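Side-chain contact in GTP cyclohydrolase 1 type 2 homolog (Thermus thermophilus, PDB 2YYB), which is of unknown function but belongs to the GTP cyclohydrolase I type 2/NIF3 family and probably binds divalent metal ions: residues A[220-225]-A[231-236]. Numbering follows the deposited sequence.
Sequences ALAAHL and LPWVFL
Helix 216-229 turns back into strand 233-235, at the edge of a mixed beta-sheet within this chain, and in this helix-to-strand return the indole of Trp233 lies against the backbone and short side chains of Ala222 and Ala223. The methyl of Ala222 comes in over one face of the indole, CB lying 3.3 Å from CD2 of Trp233 and 3.5 Å from its CE3. From the centroid of the five-membered ring this CB is 3.7 Å away and 28° off the normal, a CH-pi contact. Over the same face, offset toward the rim, lies the backbone N of Ala223; the CA of Ala223 is 3.6 Å from Trp233 NE1, while its CB stands farther off, 4.2 Å from CZ2. With CG between the backbone N and the carbonyl carbon (chi1 67°) and chi2 at -79°, Trp233 presents a face to the helix. Nearer the turn, Leu225 and Leu231 come closest through their backbones, Leu225 O lying 3.9 Å from Leu231 N without a hydrogen bond. Leu225 packs on Leu6 and Leu10 of helix 3-13, and Leu231 on Val39 of the neighbouring strand 39-42. Backbone hydrogen bonds pair Pro232 and Val234 with Val39, and Val234 also with Ala41. No hydrogen bond crosses between 220-225 and 231-236; the contact is van der Waals and CH-pi in kind, and the small alanine side chains probably allow the indole to lie close to the helix backbone.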
# COMPACT_ATOMS: atom_id res chain seq x y z
N ALA A 220 16.01 4.21 35.25
CA ALA A 220 15.91 2.85 35.77
C ALA A 220 16.92 1.97 35.03
O ALA A 220 17.78 1.35 35.66
CB ALA A 220 14.47 2.31 35.60
N LEU A 221 16.85 1.95 33.70
CA LEU A 221 17.77 1.14 32.89
C LEU A 221 19.23 1.29 33.34
O LEU A 221 19.91 0.30 33.56
CB LEU A 221 17.66 1.53 31.42
CG LEU A 221 17.56 0.44 30.34
CD1 LEU A 221 17.98 1.04 29.00
CD2 LEU A 221 18.43 -0.75 30.68
N ALA A 222 19.71 2.53 33.46
CA ALA A 222 21.10 2.74 33.86
C ALA A 222 21.38 2.16 35.24
O ALA A 222 22.42 1.55 35.45
CB ALA A 222 21.44 4.23 33.84
N ALA A 223 20.44 2.34 36.17
CA ALA A 223 20.57 1.83 37.54
C ALA A 223 20.60 0.31 37.56
O ALA A 223 21.26 -0.31 38.41
CB ALA A 223 19.42 2.33 38.39
N HIS A 224 19.87 -0.28 36.63
CA HIS A 224 19.81 -1.73 36.50
C HIS A 224 21.18 -2.22 36.09
O HIS A 224 21.72 -3.15 36.69
CB HIS A 224 18.77 -2.10 35.45
CG HIS A 224 18.71 -3.56 35.14
ND1 HIS A 224 18.50 -4.52 36.10
CD2 HIS A 224 18.76 -4.22 33.96
CE1 HIS A 224 18.42 -5.71 35.53
NE2 HIS A 224 18.57 -5.55 34.23
N LEU A 225 21.76 -1.60 35.07
CA LEU A 225 23.07 -2.02 34.60
C LEU A 225 24.15 -1.84 35.66
O LEU A 225 25.14 -2.55 35.64
CB LEU A 225 23.46 -1.28 33.32
CG LEU A 225 22.58 -1.43 32.08
CD1 LEU A 225 23.04 -0.44 31.01
CD2 LEU A 225 22.62 -2.85 31.55
N LEU A 231 28.61 -0.93 36.42
CA LEU A 231 28.94 0.23 35.59
C LEU A 231 28.38 1.48 36.28
O LEU A 231 27.23 1.52 36.70
CB LEU A 231 28.32 0.11 34.18
CG LEU A 231 28.83 -0.96 33.20
CD1 LEU A 231 27.92 -1.01 31.98
CD2 LEU A 231 30.28 -0.67 32.78
N PRO A 232 29.21 2.50 36.46
CA PRO A 232 28.70 3.71 37.09
C PRO A 232 27.92 4.47 36.01
O PRO A 232 28.13 4.25 34.81
CB PRO A 232 29.97 4.44 37.50
CG PRO A 232 30.96 4.01 36.44
CD PRO A 232 30.68 2.54 36.33
N TRP A 233 27.02 5.36 36.42
CA TRP A 233 26.27 6.12 35.43
C TRP A 233 25.94 7.52 35.89
O TRP A 233 26.02 7.84 37.07
CB TRP A 233 24.98 5.38 35.03
CG TRP A 233 23.94 5.26 36.12
CD1 TRP A 233 23.94 4.37 37.15
CD2 TRP A 233 22.77 6.07 36.29
NE1 TRP A 233 22.84 4.57 37.95
CE2 TRP A 233 22.10 5.61 37.45
CE3 TRP A 233 22.21 7.14 35.57
CZ2 TRP A 233 20.91 6.19 37.91
CZ3 TRP A 233 21.01 7.72 36.04
CH2 TRP A 233 20.38 7.23 37.20
N VAL A 234 25.60 8.37 34.93
CA VAL A 234 25.24 9.75 35.20
C VAL A 234 24.01 10.11 34.36
O VAL A 234 23.83 9.58 33.27
CB VAL A 234 26.38 10.70 34.83
CG1 VAL A 234 26.77 10.50 33.38
CG2 VAL A 234 25.97 12.13 35.07
N PHE A 235 23.15 10.99 34.87
CA PHE A 235 21.97 11.40 34.12
C PHE A 235 22.25 12.74 33.48
O PHE A 235 22.65 13.69 34.15
CB PHE A 235 20.73 11.51 35.02
CG PHE A 235 19.50 12.04 34.30
CD1 PHE A 235 18.84 11.27 33.34
CD2 PHE A 235 19.01 13.31 34.57
CE1 PHE A 235 17.71 11.76 32.67
CE2 PHE A 235 17.88 13.82 33.90
CZ PHE A 235 17.23 13.04 32.96
N LEU A 236 22.06 12.80 32.16
CA LEU A 236 22.29 14.02 31.39
C LEU A 236 20.93 14.69 31.22
O LEU A 236 20.07 14.19 30.52
CB LEU A 236 22.92 13.65 30.04
CG LEU A 236 24.23 12.87 30.21
CD1 LEU A 236 24.81 12.53 28.88
CD2 LEU A 236 25.22 13.70 31.00